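PDB 3L22: SusD superfamily protein from Bacteroides fragilis, which probably binds glycans at the outer membrane as a SusD-family lipoprotein and delivers them to a partner transporter. Local coordinates for residues I250-M255 with L319-I324; L309-D314 with E388-G393. All coordinates share one frame; numbering follows the deposited sequence.

Contact 1: residues I250-M255 with L319-I324; sequences IFSLPM and LQWVPI
Pro-254 leans its CA-CB edge on one face of the Trp-321 indole. Its CA sits 3.5 Å from the centroid of the five-membered ring, only 2° off the normal, a CH-pi contact. Its CB lies 3.5 Å from CE2 of Trp-321, toward the rim. The rings of Tyr-244 and Phe-245 also meet this indole, their planes turned only slightly from it. At the indole edge, in plane, a water accepts a weak bond from NE1. The same water donates to the carbonyl oxygens of Met-255 and Leu-319, bridging the two segments beyond the last ladder bond. The Phe-251 ring has Ile-324 CG2 at its edge, and CD2 lies 3.7 Å from Ile-324 CB. Phe-122 meets this ring edge-to-face. The Phe-251 side chain lies about 6 Å from that of His-197, a zinc ligand with Glu-119.

Between the two aromatic residues runs a short antiparallel two-stranded ladder. Leu-253 and Val-322 form its hydrogen-bonded pair: N of Leu-253 gives to O of Val-322 at 2.8 Å, and N of Val-322 returns the bond to O of Leu-253. Ile-324 N then bonds to Phe-251 O at 2.9 Å. A classic beta bulge follows, with Ile-250 and Phe-251 both facing Phe-325.

Leu-253 and Val-322 share one face of the ladder. Ser-252 and Pro-323 share the other. Met-255, a selenomethionine, bends at chi2 (-70°), which brings CE to Val-322 CG2 at 3.9 Å.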
ATOM      1  N   ILE A 250       3.014 -12.151   2.090  1.00 12.01           N
ATOM      2  CA  ILE A 250       4.314 -11.666   2.528  1.00 12.03           C
ATOM      3  C   ILE A 250       4.140 -10.827   3.772  1.00 11.92           C
ATOM      4  O   ILE A 250       4.774 -11.086   4.802  1.00 12.61           O
ATOM      5  CB  ILE A 250       5.047 -10.888   1.409  1.00 12.07           C
ATOM      6  CG1 ILE A 250       5.280 -11.804   0.187  1.00 12.45           C
ATOM      7  CG2 ILE A 250       6.368 -10.324   1.978  1.00 10.64           C
ATOM      8  CD1 ILE A 250       5.585 -11.103  -1.131  1.00 11.10           C
ATOM      9  N   PHE A 251       3.322  -9.786   3.689  1.00 11.95           N
ATOM     10  CA  PHE A 251       3.112  -8.897   4.841  1.00 11.68           C
ATOM     11  C   PHE A 251       1.669  -8.384   4.851  1.00 12.54           C
ATOM     12  O   PHE A 251       1.177  -7.904   3.810  1.00 13.53           O
ATOM     13  CB  PHE A 251       4.112  -7.716   4.810  1.00 12.10           C
ATOM     14  CG  PHE A 251       3.963  -6.769   5.966  1.00 11.21           C
ATOM     15  CD1 PHE A 251       4.282  -7.179   7.255  1.00 13.01           C
ATOM     16  CD2 PHE A 251       3.486  -5.464   5.778  1.00 12.41           C
ATOM     17  CE1 PHE A 251       4.082  -6.329   8.350  1.00 11.43           C
ATOM     18  CE2 PHE A 251       3.314  -4.592   6.862  1.00 11.56           C
ATOM     19  CZ  PHE A 251       3.602  -5.021   8.139  1.00 11.59           C
ATOM     20  N   SER A 252       1.028  -8.473   6.019  1.00 11.75           N
ATOM     21  CA  SER A 252      -0.353  -8.046   6.240  1.00 12.32           C
ATOM     22  C   SER A 252      -0.509  -7.453   7.610  1.00 12.44           C
ATOM     23  O   SER A 252       0.331  -7.665   8.511  1.00 11.99           O
ATOM     24  CB  SER A 252      -1.333  -9.233   6.165  1.00 12.54           C
ATOM     25  OG  SER A 252      -1.249  -9.923   4.944  1.00 10.36           O
ATOM     26  N   LEU A 253      -1.592  -6.702   7.770  1.00 13.30           N
ATOM     27  CA  LEU A 253      -1.968  -6.116   9.069  1.00 13.36           C
ATOM     28  C   LEU A 253      -3.105  -6.975   9.634  1.00 13.70           C
ATOM     29  O   LEU A 253      -4.206  -7.027   9.026  1.00 13.08           O
ATOM     30  CB  LEU A 253      -2.420  -4.665   8.919  1.00 13.34           C
ATOM     31  CG  LEU A 253      -1.565  -3.783   8.005  1.00 14.07           C
ATOM     32  CD1 LEU A 253      -2.168  -2.333   7.939  1.00 13.36           C
ATOM     33  CD2 LEU A 253      -0.160  -3.778   8.518  1.00 12.42           C
ATOM     34  N   PRO A 254      -2.837  -7.683  10.739  1.00 12.56           N
ATOM     35  CA  PRO A 254      -3.830  -8.610  11.287  1.00 13.29           C
ATOM     36  C   PRO A 254      -4.832  -7.879  12.139  1.00 14.03           C
ATOM     37  O   PRO A 254      -4.529  -6.780  12.633  1.00 16.67           O
ATOM     38  CB  PRO A 254      -2.977  -9.539  12.155  1.00 13.13           C
ATOM     39  CG  PRO A 254      -1.882  -8.616  12.661  1.00 11.62           C
ATOM     40  CD  PRO A 254      -1.588  -7.688  11.533  1.00 12.37           C
HETATM   41  N   MSE A 255      -5.991  -8.477  12.338  1.00 13.73           N
HETATM   42  CA  MSE A 255      -7.044  -7.920  13.185  1.00 12.45           C
HETATM   43  C   MSE A 255      -7.399  -8.941  14.254  1.00 12.75           C
HETATM   44  O   MSE A 255      -7.302 -10.161  14.020  1.00 13.91           O
HETATM   45  CB  MSE A 255      -8.283  -7.717  12.343  1.00 12.64           C
HETATM   46  CG  MSE A 255      -8.176  -6.723  11.236  1.00 14.79           C
HETATM   47 SE   MSE A 255      -8.057  -4.933  11.979  0.75 16.36          SE
HETATM   48  CE  MSE A 255      -7.577  -3.968  10.323  1.00 11.43           C
ATOM     49  N   LEU A 319     -12.822  -8.953  10.892  1.00 11.62           N
ATOM     50  CA  LEU A 319     -11.587  -9.686  11.236  1.00 11.41           C
ATOM     51  C   LEU A 319     -10.678  -9.941  10.031  1.00 12.06           C
ATOM     52  O   LEU A 319      -9.578 -10.452  10.196  1.00 12.93           O
ATOM     53  CB  LEU A 319     -11.896 -11.002  11.922  1.00 10.76           C
ATOM     54  CG  LEU A 319     -12.398 -10.890  13.359  1.00 10.50           C
ATOM     55  CD1 LEU A 319     -13.022 -12.191  13.828  1.00  9.65           C
ATOM     56  CD2 LEU A 319     -11.212 -10.465  14.264  1.00  8.84           C
ATOM     57  N   GLN A 320     -11.108  -9.594   8.828  1.00 11.97           N
ATOM     58  CA  GLN A 320     -10.264  -9.861   7.665  1.00 12.22           C
ATOM     59  C   GLN A 320      -8.992  -9.024   7.721  1.00 12.21           C
ATOM     60  O   GLN A 320      -9.040  -7.804   7.969  1.00 13.44           O
ATOM     61  CB  GLN A 320     -11.010  -9.637   6.365  1.00 11.33           C
ATOM     62  CG  GLN A 320     -12.109 -10.685   6.148  1.00 12.31           C
ATOM     63  CD  GLN A 320     -13.121 -10.330   5.025  1.00 14.28           C
ATOM     64  OE1 GLN A 320     -13.864  -9.323   5.096  1.00 13.63           O
ATOM     65  NE2 GLN A 320     -13.180 -11.184   4.011  1.00 13.06           N
ATOM     66  N   TRP A 321      -7.862  -9.683   7.516  1.00 12.42           N
ATOM     67  CA  TRP A 321      -6.566  -9.001   7.473  1.00 12.11           C
ATOM     68  C   TRP A 321      -6.422  -8.122   6.220  1.00 13.16           C
ATOM     69  O   TRP A 321      -7.022  -8.405   5.175  1.00 13.02           O
ATOM     70  CB  TRP A 321      -5.449 -10.032   7.470  1.00 13.10           C
ATOM     71  CG  TRP A 321      -5.275 -10.816   8.751  1.00 11.41           C
ATOM     72  CD1 TRP A 321      -6.186 -10.985   9.775  1.00 11.80           C
ATOM     73  CD2 TRP A 321      -4.147 -11.604   9.095  1.00 13.75           C
ATOM     74  NE1 TRP A 321      -5.655 -11.777  10.754  1.00 13.94           N
ATOM     75  CE2 TRP A 321      -4.404 -12.180  10.360  1.00 15.75           C
ATOM     76  CE3 TRP A 321      -2.922 -11.869   8.468  1.00 12.99           C
ATOM     77  CZ2 TRP A 321      -3.499 -13.039  10.988  1.00 14.49           C
ATOM     78  CZ3 TRP A 321      -2.018 -12.727   9.117  1.00 11.82           C
ATOM     79  CH2 TRP A 321      -2.312 -13.275  10.363  1.00 13.29           C
ATOM     80  N   VAL A 322      -5.679  -7.021   6.365  1.00 12.41           N
ATOM     81  CA  VAL A 322      -5.389  -6.113   5.293  1.00 12.54           C
ATOM     82  C   VAL A 322      -4.070  -6.573   4.672  1.00 13.32           C
ATOM     83  O   VAL A 322      -3.026  -6.549   5.330  1.00 13.87           O
ATOM     84  CB  VAL A 322      -5.310  -4.672   5.810  1.00 13.15           C
ATOM     85  CG1 VAL A 322      -4.963  -3.641   4.666  1.00 11.64           C
ATOM     86  CG2 VAL A 322      -6.659  -4.331   6.503  1.00 11.69           C
ATOM     87  N   PRO A 323      -4.106  -7.054   3.416  1.00 13.64           N
ATOM     88  CA  PRO A 323      -2.915  -7.524   2.722  1.00 13.52           C
ATOM     89  C   PRO A 323      -2.095  -6.371   2.113  1.00 13.99           C
ATOM     90  O   PRO A 323      -2.587  -5.632   1.223  1.00 14.99           O
ATOM     91  CB  PRO A 323      -3.504  -8.398   1.628  1.00 14.13           C
ATOM     92  CG  PRO A 323      -4.783  -7.735   1.269  1.00 14.46           C
ATOM     93  CD  PRO A 323      -5.300  -7.128   2.546  1.00 14.33           C
ATOM     94  N   ILE A 324      -0.870  -6.190   2.590  1.00 13.93           N
ATOM     95  CA  ILE A 324       0.011  -5.123   2.082  1.00 12.50           C
ATOM     96  C   ILE A 324       0.826  -5.649   0.895  1.00 12.32           C
ATOM     97  O   ILE A 324       0.786  -5.069  -0.169  1.00 11.64           O
ATOM     98  CB  ILE A 324       0.924  -4.580   3.206  1.00 12.68           C
ATOM     99  CG1 ILE A 324       0.067  -4.021   4.374  1.00 13.21           C
ATOM    100  CG2 ILE A 324       1.913  -3.535   2.698  1.00 11.44           C
ATOM    101  CD1 ILE A 324      -0.891  -2.886   4.028  1.00 11.24           C
TER
HETATM  102  O   HOH W   1      -8.336 -11.876  12.237  1.00  9.37           O

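Contact 2: residues L309-D314 with E388-G393; sequences LMKFTD and EFIGEG. With EDO (1,2-ethanediol), chain Y.
Lys-311 crosses to the 388-393 turn and buries its ammonium group there. The turn is a type II beta turn from Phe-389 to Glu-392, set just after helix 374-388. Gly-391 has the positive phi (77°) expected at its third position. Beyond CG the lysine chain is fully extended, carrying NZ to three oxygens. Ile-390 O is met in the carbonyl plane, on a lone pair, at 2.8 Å. Glu-392 OE2 takes a salt bridge of 2.8 Å, on its anti side and 30° out of the carboxylate plane. Glu-388 O, at the end of the helix, adds a weak bond. The positive charge probably favours the ionised form of Glu-392, whose OE2 also bonds to Tyr-240 OH and whose OE1 pairs with Arg-326.

Packing beside the lysine is close and mostly apolar. Leu-309 CD1 touches Ile-390 CG2 at 3.9 Å, the two side chains sliding past each other in opposite directions. Leu-309 CD2 rests on Gly-391 CA, where the lack of a side chain permits the approach. Phe-312 brings CE2 within 3.5 Å of Gly-391 O, and Tyr-240 meets its ring edge-to-face.

The Met-310 side is looser. Met-310, a selenomethionine in two conformers, is exposed and touches nothing of the turn. An ethanediol, probably from the crystallisation liquor, sits at the Met-310 backbone and bonds to Ala-301 O. Its O2 donates to Met-310 O at 3.1 Å.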
ATOM      1  N   LEU A 309     -17.843  -5.519  -4.788  1.00 14.21           N
ATOM      2  CA  LEU A 309     -16.595  -6.241  -4.746  1.00 14.40           C
ATOM      3  C   LEU A 309     -16.595  -7.205  -3.534  1.00 14.58           C
ATOM      4  O   LEU A 309     -16.655  -6.742  -2.403  1.00 14.00           O
ATOM      5  CB  LEU A 309     -15.424  -5.259  -4.664  1.00 14.00           C
ATOM      6  CG  LEU A 309     -14.032  -5.863  -4.799  1.00 15.46           C
ATOM      7  CD1 LEU A 309     -13.795  -6.603  -6.128  1.00 12.63           C
ATOM      8  CD2 LEU A 309     -12.942  -4.784  -4.552  1.00 14.94           C
HETATM    9  N   MSE A 310     -16.442  -8.512  -3.768  1.00 15.14           N
HETATM   10  CA  MSE A 310     -16.638  -9.516  -2.700  0.75 15.47           C
HETATM   11  C   MSE A 310     -15.354  -9.963  -2.019  1.00 16.01           C
HETATM   12  O   MSE A 310     -15.316 -11.029  -1.400  1.00 16.98           O
HETATM   13  CB  MSE A 310     -17.394 -10.732  -3.237  0.75 15.04           C
HETATM   14  CG  MSE A 310     -18.665 -10.357  -4.025  0.75 16.42           C
HETATM   15 SE   MSE A 310     -19.995  -9.560  -2.868  0.56 18.29          SE
HETATM   16  CE  MSE A 310     -20.450 -11.147  -1.795  0.75 14.27           C
ATOM     17  N   LYS A 311     -14.297  -9.152  -2.058  1.00 15.57           N
ATOM     18  CA  LYS A 311     -13.101  -9.504  -1.270  1.00 15.18           C
ATOM     19  C   LYS A 311     -13.320  -9.349   0.242  1.00 15.28           C
ATOM     20  O   LYS A 311     -13.107 -10.278   1.015  1.00 15.42           O
ATOM     21  CB  LYS A 311     -11.869  -8.705  -1.684  1.00 14.82           C
ATOM     22  CG  LYS A 311     -11.269  -9.159  -3.029  1.00 17.11           C
ATOM     23  CD  LYS A 311     -10.087  -8.328  -3.496  1.00 13.18           C
ATOM     24  CE  LYS A 311      -9.552  -8.835  -4.861  1.00 13.23           C
ATOM     25  NZ  LYS A 311      -8.231  -8.201  -5.211  1.00 11.82           N
ATOM     26  N   PHE A 312     -13.711  -8.154   0.660  1.00 14.70           N
ATOM     27  CA  PHE A 312     -13.841  -7.815   2.070  1.00 14.24           C
ATOM     28  C   PHE A 312     -15.290  -7.548   2.362  1.00 15.28           C
ATOM     29  O   PHE A 312     -15.754  -6.421   2.164  1.00 15.41           O
ATOM     30  CB  PHE A 312     -13.013  -6.559   2.365  1.00 14.92           C
ATOM     31  CG  PHE A 312     -11.568  -6.713   2.003  1.00 15.14           C
ATOM     32  CD1 PHE A 312     -10.709  -7.407   2.845  1.00 15.96           C
ATOM     33  CD2 PHE A 312     -11.061  -6.153   0.842  1.00 15.60           C
ATOM     34  CE1 PHE A 312      -9.355  -7.563   2.529  1.00 17.44           C
ATOM     35  CE2 PHE A 312      -9.731  -6.312   0.507  1.00 17.09           C
ATOM     36  CZ  PHE A 312      -8.871  -7.031   1.348  1.00 16.60           C
ATOM     37  N   THR A 313     -16.019  -8.570   2.785  1.00 15.10           N
ATOM     38  CA  THR A 313     -17.421  -8.398   3.084  1.00 17.35           C
ATOM     39  C   THR A 313     -17.842  -8.800   4.498  1.00 16.63           C
ATOM     40  O   THR A 313     -19.050  -8.762   4.793  1.00 16.02           O
ATOM     41  CB  THR A 313     -18.301  -9.096   2.035  1.00 18.08           C
ATOM     42  OG1 THR A 313     -17.984 -10.485   2.025  1.00 23.12           O
ATOM     43  CG2 THR A 313     -18.046  -8.475   0.634  1.00 21.60           C
ATOM     44  N   ASP A 314     -16.897  -9.120   5.398  1.00 14.95           N
ATOM     45  CA  ASP A 314     -17.317  -9.469   6.738  1.00 14.87           C
ATOM     46  C   ASP A 314     -17.314  -8.224   7.604  1.00 13.89           C
ATOM     47  O   ASP A 314     -16.329  -7.920   8.308  1.00 13.70           O
ATOM     48  CB  ASP A 314     -16.451 -10.588   7.311  1.00 14.66           C
ATOM     49  CG  ASP A 314     -16.886 -10.994   8.723  1.00 16.07           C
ATOM     50  OD1 ASP A 314     -17.876 -10.425   9.299  1.00 17.19           O
ATOM     51  OD2 ASP A 314     -16.195 -11.884   9.281  1.00 19.04           O
ATOM     52  N   GLU A 388      -5.816  -8.096 -10.511  1.00 12.10           N
ATOM     53  CA  GLU A 388      -5.289  -8.810  -9.354  1.00 12.41           C
ATOM     54  C   GLU A 388      -5.434  -8.013  -8.046  1.00 12.90           C
ATOM     55  O   GLU A 388      -5.745  -8.628  -7.041  1.00 13.30           O
ATOM     56  CB  GLU A 388      -3.835  -9.202  -9.579  1.00 12.35           C
ATOM     57  CG  GLU A 388      -3.236 -10.210  -8.572  1.00 12.48           C
ATOM     58  CD  GLU A 388      -3.752 -11.636  -8.714  1.00 14.90           C
ATOM     59  OE1 GLU A 388      -4.088 -12.090  -9.844  1.00 13.88           O
ATOM     60  OE2 GLU A 388      -3.810 -12.312  -7.664  1.00 13.97           O
ATOM     61  N   PHE A 389      -5.210  -6.684  -8.069  1.00 12.51           N
ATOM     62  CA  PHE A 389      -5.153  -5.865  -6.865  1.00 12.86           C
ATOM     63  C   PHE A 389      -6.296  -4.880  -6.677  1.00 13.05           C
ATOM     64  O   PHE A 389      -6.221  -3.948  -5.864  1.00 12.88           O
ATOM     65  CB  PHE A 389      -3.749  -5.237  -6.744  1.00 13.29           C
ATOM     66  CG  PHE A 389      -2.734  -6.268  -6.512  1.00 13.79           C
ATOM     67  CD1 PHE A 389      -2.658  -6.888  -5.270  1.00 15.02           C
ATOM     68  CD2 PHE A 389      -1.958  -6.752  -7.549  1.00 15.68           C
ATOM     69  CE1 PHE A 389      -1.754  -7.922  -5.060  1.00 17.15           C
ATOM     70  CE2 PHE A 389      -1.078  -7.781  -7.341  1.00 14.14           C
ATOM     71  CZ  PHE A 389      -0.998  -8.376  -6.101  1.00 14.79           C
ATOM     72  N   ILE A 390      -7.408  -5.146  -7.358  1.00 13.12           N
ATOM     73  CA  ILE A 390      -8.618  -4.386  -7.137  1.00 12.85           C
ATOM     74  C   ILE A 390      -8.979  -4.475  -5.660  1.00 13.50           C
ATOM     75  O   ILE A 390      -9.039  -5.562  -5.077  1.00 12.99           O
ATOM     76  CB  ILE A 390      -9.784  -4.824  -8.077  1.00 12.80           C
ATOM     77  CG1 ILE A 390     -10.957  -3.825  -7.983  1.00 14.07           C
ATOM     78  CG2 ILE A 390     -10.270  -6.279  -7.823  1.00 10.79           C
ATOM     79  CD1 ILE A 390     -12.019  -3.970  -9.152  1.00 11.88           C
ATOM     80  N   GLY A 391      -9.184  -3.311  -5.046  1.00 14.44           N
ATOM     81  CA  GLY A 391      -9.493  -3.243  -3.616  1.00 14.39           C
ATOM     82  C   GLY A 391      -8.347  -3.436  -2.639  1.00 14.42           C
ATOM     83  O   GLY A 391      -8.592  -3.555  -1.410  1.00 14.93           O
ATOM     84  N   GLU A 392      -7.107  -3.461  -3.120  1.00 14.13           N
ATOM     85  CA  GLU A 392      -5.965  -3.826  -2.240  1.00 14.47           C
ATOM     86  C   GLU A 392      -4.898  -2.715  -2.079  1.00 13.99           C
ATOM     87  O   GLU A 392      -3.729  -2.977  -1.886  1.00 14.49           O
ATOM     88  CB  GLU A 392      -5.335  -5.167  -2.676  1.00 15.28           C
ATOM     89  CG  GLU A 392      -6.231  -6.352  -2.340  1.00 16.50           C
ATOM     90  CD  GLU A 392      -5.614  -7.713  -2.653  1.00 17.29           C
ATOM     91  OE1 GLU A 392      -4.402  -7.942  -2.362  1.00 15.78           O
ATOM     92  OE2 GLU A 392      -6.351  -8.549  -3.216  1.00 14.76           O
ATOM     93  N   GLY A 393      -5.324  -1.467  -2.113  1.00 14.42           N
ATOM     94  CA  GLY A 393      -4.507  -0.368  -1.588  1.00 13.83           C
ATOM     95  C   GLY A 393      -3.380   0.026  -2.515  1.00 13.73           C
ATOM     96  O   GLY A 393      -2.404   0.589  -2.057  1.00 12.76           O
TER
HETATM   97  C1  EDO Y 465     -14.346 -14.462  -1.951  1.00 59.09           C
HETATM   98  O1  EDO Y 465     -15.525 -15.062  -2.561  1.00 58.72           O
HETATM   99  C2  EDO Y 465     -14.197 -14.575  -0.422  1.00 58.37           C
HETATM  100  O2  EDO Y 465     -13.839 -13.302   0.172  1.00 57.17           O

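The N-terminal half is largely helices, from 18-33 to 217-225, before strand 249-253. The chain then passes through a mostly non-helical region and the loop after helix 297-302, which holds residues 309-314. Strand 322-326 returns to strand 249-253, and contact 1 closes that loop. Helices 327-339, 345-359 and 374-388 follow, and the turn after the last one comes back to 309-314 in contact 2. The segments alternate, so the two loops cross. The centres of the two contacts lie about 12 Å apart. Gln-320 of contact 1 joins them: its OE1 probably accepts a bond from Asp-314 N, 3.1 Å away. Contact 1 pairs the strands; contact 2 joins the intervening loop to the end of helix 374-388.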